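Local structure of probable n-acetylneuraminic acid outer membrane channel protein NANC (Escherichia coli, 2WJR) at residues Arg157-Phe170 with Tyr186-Asn200. The protein forms a monomeric, weakly anion-selective channel in the bacterial outer membrane that lets N-acetylneuraminic acid enter the cell. The protein carries 1 engineered substitution. Residues are numbered along the deposited sequence; the frame is centred on the assembly and turned at random.
Sequences RYANHKKWATENAF and YDYLDRQGVYNGRDN
Asp199 holds CG between its backbone N and carbonyl carbon (chi1 63°), which turns the carboxylate to Arg157 and His161. The Arg157 chain, extended from CG to NE, comes from the opposite direction and grips Asp199 OD1 end-on, NH1 at 3.2 Å and NH2 at 3.1 Å, a salt bridge in the guanidinium plane. His161 NE2 gives Asp199 OD2 a 2.7 Å hydrogen bond from the ring edge, ring and carboxylate planes 81° apart, while Arg157 NH2 sits over the centre of one imidazole face. With an alanine in place of Asp199, the Arg157 guanidinium would probably lose its countercharge and His161 NE2 its acceptor, leaving the imidazole freer to turn.

Closer to the membrane, Asp190 has CG anti to its backbone N (chi1 -154°), and its carboxylate bridges loop 157-163 and the start of strand 164-170: OD2 accepts from Thr166 N at 3.0 Å, OD1 takes a weak bond from Asn160 ND2, whose stronger partner is Trp164 O. Water 2 joins Asp190 OD2 to Lys162 NZ, water 1 Gln192 OE1 to Ala159 N. Beyond Glu167, Asn168 with Tyr188 and Phe170 with Tyr186 form antiparallel hydrogen-bonded pairs, and Phe170 CD1 meets the Tyr186 ring edge, CD2, at 3.9 Å. Asp187, across from Ala169, turns its carboxylate to Arg207 and Ser205. Polar loops meet at the extracellular end of neighbouring strands in the antiparallel beta-barrel of a KdgM-family porin.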
loop_
_atom_site.group_PDB
_atom_site.type_symbol
_atom_site.label_atom_id
_atom_site.label_comp_id
_atom_site.label_asym_id
_atom_site.label_seq_id
_atom_site.Cartn_x
_atom_site.Cartn_y
_atom_site.Cartn_z
ATOM N N ARG A 157 4.474 -4.395 -18.708
ATOM C CA ARG A 157 4.516 -2.968 -18.485
ATOM C C ARG A 157 3.373 -2.513 -17.605
ATOM O O ARG A 157 2.352 -3.176 -17.514
ATOM C CB ARG A 157 4.495 -2.206 -19.820
ATOM C CG ARG A 157 3.182 -2.306 -20.562
ATOM C CD ARG A 157 3.225 -1.474 -21.858
ATOM N NE ARG A 157 1.956 -1.454 -22.573
ATOM C CZ ARG A 157 0.894 -0.714 -22.253
ATOM N NH1 ARG A 157 -0.198 -0.767 -23.015
ATOM N NH2 ARG A 157 0.901 0.080 -21.187
ATOM N N TYR A 158 3.565 -1.358 -16.974
ATOM C CA TYR A 158 2.497 -0.654 -16.296
ATOM C C TYR A 158 1.722 0.187 -17.303
ATOM O O TYR A 158 2.140 0.365 -18.468
ATOM C CB TYR A 158 3.083 0.221 -15.162
ATOM C CG TYR A 158 3.688 -0.638 -14.077
ATOM C CD1 TYR A 158 5.069 -0.797 -13.967
ATOM C CD2 TYR A 158 2.881 -1.364 -13.211
ATOM C CE1 TYR A 158 5.631 -1.615 -13.000
ATOM C CE2 TYR A 158 3.436 -2.197 -12.231
ATOM C CZ TYR A 158 4.812 -2.327 -12.133
ATOM O OH TYR A 158 5.416 -3.129 -11.158
ATOM N N ALA A 159 0.588 0.681 -16.856
ATOM C CA ALA A 159 -0.333 1.444 -17.686
ATOM C C ALA A 159 0.255 2.803 -18.088
ATOM O O ALA A 159 -0.367 3.556 -18.849
ATOM C CB ALA A 159 -1.652 1.603 -16.951
ATOM N N ASN A 160 1.452 3.117 -17.576
ATOM C CA ASN A 160 2.157 4.332 -17.971
ATOM C C ASN A 160 3.145 4.052 -19.116
ATOM O O ASN A 160 3.976 4.883 -19.422
ATOM C CB ASN A 160 2.901 4.928 -16.770
ATOM C CG ASN A 160 4.000 4.019 -16.259
ATOM O OD1 ASN A 160 4.118 2.855 -16.665
ATOM N ND2 ASN A 160 4.818 4.543 -15.345
ATOM N N HIS A 161 3.072 2.856 -19.695
ATOM C CA HIS A 161 3.944 2.423 -20.815
ATOM C C HIS A 161 5.410 2.301 -20.475
ATOM O O HIS A 161 6.257 2.320 -21.361
ATOM C CB HIS A 161 3.705 3.293 -22.069
ATOM C CG HIS A 161 2.347 3.081 -22.656
ATOM N ND1 HIS A 161 2.140 2.362 -23.817
ATOM C CD2 HIS A 161 1.117 3.427 -22.203
ATOM C CE1 HIS A 161 0.844 2.306 -24.069
ATOM N NE2 HIS A 161 0.200 2.940 -23.104
ATOM N N LYS A 162 5.699 2.103 -19.186
ATOM C CA LYS A 162 7.041 1.841 -18.719
ATOM C C LYS A 162 7.053 0.526 -17.927
ATOM O O LYS A 162 6.002 0.000 -17.540
ATOM C CB LYS A 162 7.560 2.980 -17.827
ATOM C CG LYS A 162 7.367 4.377 -18.374
ATOM C CD LYS A 162 7.998 5.436 -17.458
ATOM C CE LYS A 162 7.295 6.780 -17.596
ATOM N NZ LYS A 162 7.729 7.767 -16.564
ATOM N N LYS A 163 8.254 0.008 -17.719
ATOM C CA LYS A 163 8.497 -1.161 -16.894
ATOM C C LYS A 163 8.669 -0.785 -15.419
ATOM O O LYS A 163 9.129 -1.589 -14.623
ATOM C CB LYS A 163 9.740 -1.889 -17.385
ATOM C CG LYS A 163 9.600 -2.413 -18.821
ATOM C CD LYS A 163 10.697 -3.421 -19.144
ATOM C CE LYS A 163 10.360 -4.801 -18.645
ATOM N NZ LYS A 163 11.485 -5.781 -18.733
ATOM N N TRP A 164 8.334 0.448 -15.084
ATOM C CA TRP A 164 8.411 0.924 -13.691
ATOM C C TRP A 164 7.426 2.026 -13.500
ATOM O O TRP A 164 6.971 2.644 -14.465
ATOM C CB TRP A 164 9.806 1.408 -13.337
ATOM C CG TRP A 164 10.268 2.613 -14.115
ATOM C CD1 TRP A 164 10.818 2.615 -15.363
ATOM C CD2 TRP A 164 10.242 3.982 -13.684
ATOM N NE1 TRP A 164 11.113 3.900 -15.747
ATOM C CE2 TRP A 164 10.778 4.759 -14.734
ATOM C CE3 TRP A 164 9.815 4.630 -12.515
ATOM C CZ2 TRP A 164 10.907 6.145 -14.650
ATOM C CZ3 TRP A 164 9.924 6.008 -12.432
ATOM C CH2 TRP A 164 10.471 6.757 -13.498
ATOM N N ALA A 165 7.068 2.276 -12.239
ATOM C CA ALA A 165 6.189 3.365 -11.912
ATOM C C ALA A 165 6.335 3.682 -10.438
ATOM O O ALA A 165 6.990 2.948 -9.678
ATOM C CB ALA A 165 4.753 3.028 -12.219
ATOM N N THR A 166 5.697 4.770 -10.065
ATOM C CA THR A 166 5.774 5.310 -8.704
ATOM C C THR A 166 4.388 5.524 -8.120
ATOM O O THR A 166 3.372 5.560 -8.840
ATOM C CB THR A 166 6.589 6.645 -8.660
ATOM O OG1 THR A 166 5.929 7.651 -9.445
ATOM C CG2 THR A 166 7.990 6.429 -9.158
ATOM N N GLU A 167 4.330 5.578 -6.792
ATOM C CA GLU A 167 3.166 6.094 -6.107
ATOM C C GLU A 167 3.674 6.979 -4.977
ATOM O O GLU A 167 4.738 6.731 -4.399
ATOM C CB GLU A 167 2.278 4.983 -5.534
ATOM C CG GLU A 167 1.823 3.907 -6.537
ATOM C CD GLU A 167 0.860 2.889 -5.921
ATOM O OE1 GLU A 167 0.442 3.076 -4.747
ATOM O OE2 GLU A 167 0.520 1.900 -6.610
ATOM N N ASN A 168 2.906 8.009 -4.682
ATOM C CA ASN A 168 3.150 8.838 -3.529
ATOM C C ASN A 168 1.841 9.083 -2.826
ATOM O O ASN A 168 0.889 9.602 -3.425
ATOM C CB ASN A 168 3.821 10.144 -3.937
ATOM C CG ASN A 168 5.299 9.971 -4.211
ATOM O OD1 ASN A 168 6.108 9.894 -3.281
ATOM N ND2 ASN A 168 5.663 9.868 -5.506
ATOM N N ALA A 169 1.796 8.683 -1.549
ATOM C CA ALA A 169 0.606 8.805 -0.713
ATOM C C ALA A 169 0.896 9.790 0.432
ATOM O O ALA A 169 1.911 9.667 1.114
ATOM C CB ALA A 169 0.190 7.417 -0.161
ATOM N N PHE A 170 0.003 10.757 0.609
ATOM C CA PHE A 170 0.113 11.786 1.643
ATOM C C PHE A 170 -1.143 11.717 2.490
ATOM O O PHE A 170 -2.253 11.865 1.975
ATOM C CB PHE A 170 0.264 13.183 1.024
ATOM C CG PHE A 170 1.377 13.279 0.040
ATOM C CD1 PHE A 170 1.162 13.020 -1.304
ATOM C CD2 PHE A 170 2.656 13.607 0.453
ATOM C CE1 PHE A 170 2.208 13.094 -2.212
ATOM C CE2 PHE A 170 3.689 13.693 -0.451
ATOM C CZ PHE A 170 3.454 13.434 -1.790
ATOM N N TYR A 186 -4.196 12.287 -0.160
ATOM C CA TYR A 186 -4.010 12.499 -1.581
ATOM C C TYR A 186 -2.894 11.567 -2.062
ATOM O O TYR A 186 -1.823 11.498 -1.449
ATOM C CB TYR A 186 -3.675 13.969 -1.901
ATOM C CG TYR A 186 -3.128 14.102 -3.310
ATOM C CD1 TYR A 186 -3.986 14.123 -4.409
ATOM C CD2 TYR A 186 -1.756 14.149 -3.549
ATOM C CE1 TYR A 186 -3.493 14.194 -5.705
ATOM C CE2 TYR A 186 -1.256 14.219 -4.838
ATOM C CZ TYR A 186 -2.131 14.244 -5.911
ATOM O OH TYR A 186 -1.626 14.311 -7.191
ATOM N N ASP A 187 -3.152 10.840 -3.147
ATOM C CA ASP A 187 -2.113 10.041 -3.782
ATOM C C ASP A 187 -1.965 10.459 -5.233
ATOM O O ASP A 187 -2.945 10.843 -5.889
ATOM C CB ASP A 187 -2.434 8.545 -3.741
ATOM C CG ASP A 187 -3.138 8.147 -2.494
ATOM O OD1 ASP A 187 -2.493 8.151 -1.428
ATOM O OD2 ASP A 187 -4.347 7.846 -2.570
ATOM N N TYR A 188 -0.728 10.411 -5.702
ATOM C CA TYR A 188 -0.448 10.460 -7.121
ATOM C C TYR A 188 0.114 9.099 -7.524
ATOM O O TYR A 188 1.187 8.663 -7.040
ATOM C CB TYR A 188 0.509 11.589 -7.472
ATOM C CG TYR A 188 0.726 11.627 -8.972
ATOM C CD1 TYR A 188 1.975 11.366 -9.521
ATOM C CD2 TYR A 188 -0.349 11.847 -9.834
ATOM C CE1 TYR A 188 2.171 11.375 -10.898
ATOM C CE2 TYR A 188 -0.171 11.851 -11.211
ATOM C CZ TYR A 188 1.091 11.603 -11.732
ATOM O OH TYR A 188 1.267 11.591 -13.093
ATOM N N LEU A 189 -0.625 8.403 -8.388
ATOM C CA LEU A 189 -0.277 7.035 -8.745
ATOM C C LEU A 189 0.355 6.915 -10.148
ATOM O O LEU A 189 0.218 5.892 -10.820
ATOM C CB LEU A 189 -1.518 6.170 -8.609
ATOM C CG LEU A 189 -2.175 6.250 -7.228
ATOM C CD1 LEU A 189 -3.409 5.356 -7.213
ATOM C CD2 LEU A 189 -1.199 5.847 -6.096
ATOM N N ASP A 190 1.084 7.956 -10.547
ATOM C CA ASP A 190 1.803 7.987 -11.823
ATOM C C ASP A 190 0.734 8.012 -12.944
ATOM O O ASP A 190 -0.448 8.185 -12.679
ATOM C CB ASP A 190 2.726 6.754 -11.910
ATOM C CG ASP A 190 3.929 6.960 -12.821
ATOM O OD1 ASP A 190 3.744 7.344 -14.013
ATOM O OD2 ASP A 190 5.059 6.671 -12.362
ATOM N N ARG A 191 1.145 7.849 -14.189
ATOM C CA ARG A 191 0.169 7.818 -15.283
ATOM C C ARG A 191 -0.374 6.402 -15.463
ATOM O O ARG A 191 -0.156 5.779 -16.490
ATOM C CB ARG A 191 0.823 8.321 -16.560
ATOM C CG ARG A 191 1.285 9.773 -16.464
ATOM C CD ARG A 191 1.641 10.305 -17.872
ATOM N NE ARG A 191 0.429 10.340 -18.693
ATOM C CZ ARG A 191 -0.516 11.285 -18.610
ATOM N NH1 ARG A 191 -1.601 11.230 -19.390
ATOM N NH2 ARG A 191 -0.380 12.310 -17.777
ATOM N N GLN A 192 -1.094 5.909 -14.456
ATOM C CA GLN A 192 -1.540 4.520 -14.422
ATOM C C GLN A 192 -3.061 4.400 -14.482
ATOM O O GLN A 192 -3.613 3.305 -14.285
ATOM C CB GLN A 192 -1.008 3.818 -13.163
ATOM C CG GLN A 192 0.462 3.479 -13.251
ATOM C CD GLN A 192 0.942 2.575 -12.126
ATOM O OE1 GLN A 192 1.164 1.386 -12.331
ATOM N NE2 GLN A 192 1.104 3.141 -10.925
ATOM N N GLY A 193 -3.727 5.514 -14.765
ATOM C CA GLY A 193 -5.172 5.499 -14.920
ATOM C C GLY A 193 -5.506 4.777 -16.220
ATOM O O GLY A 193 -4.751 4.863 -17.210
ATOM N N VAL A 194 -6.601 4.025 -16.184
ATOM C CA VAL A 194 -7.124 3.314 -17.344
ATOM C C VAL A 194 -8.620 3.591 -17.380
ATOM O O VAL A 194 -9.326 3.350 -16.398
ATOM C CB VAL A 194 -6.888 1.785 -17.267
ATOM C CG1 VAL A 194 -7.414 1.090 -18.528
ATOM C CG2 VAL A 194 -5.401 1.481 -17.079
ATOM N N TYR A 195 -9.082 4.130 -18.505
ATOM C CA TYR A 195 -10.487 4.457 -18.704
ATOM C C TYR A 195 -10.901 3.917 -20.070
ATOM O O TYR A 195 -10.393 4.375 -21.089
ATOM C CB TYR A 195 -10.673 5.969 -18.635
ATOM C CG TYR A 195 -12.109 6.445 -18.689
ATOM C CD1 TYR A 195 -13.043 6.040 -17.732
ATOM C CD2 TYR A 195 -12.533 7.326 -19.687
ATOM C CE1 TYR A 195 -14.362 6.487 -17.784
ATOM C CE2 TYR A 195 -13.847 7.775 -19.741
ATOM C CZ TYR A 195 -14.753 7.352 -18.791
ATOM O OH TYR A 195 -16.051 7.805 -18.841
ATOM N N ASN A 196 -11.787 2.919 -20.076
ATOM C CA ASN A 196 -12.308 2.323 -21.319
ATOM C C ASN A 196 -11.225 1.792 -22.242
ATOM O O ASN A 196 -11.201 2.133 -23.425
ATOM C CB ASN A 196 -13.133 3.350 -22.101
ATOM C CG ASN A 196 -14.409 3.720 -21.399
ATOM O OD1 ASN A 196 -15.259 2.868 -21.156
ATOM N ND2 ASN A 196 -14.559 5.000 -21.075
ATOM N N GLY A 197 -10.323 0.983 -21.704
ATOM C CA GLY A 197 -9.200 0.453 -22.490
ATOM C C GLY A 197 -8.092 1.458 -22.804
ATOM O O GLY A 197 -7.024 1.070 -23.274
ATOM N N ARG A 198 -8.337 2.743 -22.560
ATOM C CA ARG A 198 -7.339 3.786 -22.805
ATOM C C ARG A 198 -6.505 3.975 -21.530
ATOM O O ARG A 198 -7.045 4.306 -20.483
ATOM C CB ARG A 198 -8.035 5.089 -23.174
ATOM C CG ARG A 198 -7.108 6.267 -23.565
ATOM C CD ARG A 198 -7.434 7.476 -22.711
ATOM N NE ARG A 198 -7.005 8.779 -23.220
ATOM C CZ ARG A 198 -5.752 9.224 -23.240
ATOM N NH1 ARG A 198 -4.733 8.454 -22.842
ATOM N NH2 ARG A 198 -5.504 10.443 -23.692
ATOM N N ASP A 199 -5.197 3.790 -21.626
ATOM C CA ASP A 199 -4.334 3.888 -20.435
ATOM C C ASP A 199 -3.471 5.140 -20.475
ATOM O O ASP A 199 -3.763 6.062 -21.235
ATOM C CB ASP A 199 -3.531 2.602 -20.233
ATOM C CG ASP A 199 -2.567 2.303 -21.362
ATOM O OD1 ASP A 199 -1.956 1.230 -21.294
ATOM O OD2 ASP A 199 -2.403 3.105 -22.307
ATOM N N ASN A 200 -2.436 5.204 -19.631
ATOM C CA ASN A 200 -1.495 6.340 -19.635
ATOM C C ASN A 200 -2.164 7.648 -19.218
ATOM O O ASN A 200 -1.790 8.739 -19.673
ATOM C CB ASN A 200 -0.835 6.477 -21.023
ATOM C CG ASN A 200 0.599 7.024 -20.959
ATOM O OD1 ASN A 200 1.036 7.564 -19.950
ATOM N ND2 ASN A 200 1.323 6.889 -22.062
HETATM O O HOH W 1 -0.292 0.074 -14.205
HETATM O O HOH W 2 7.250 6.713 -13.952
HETATM O O HOH W 3 3.838 9.101 -7.748
#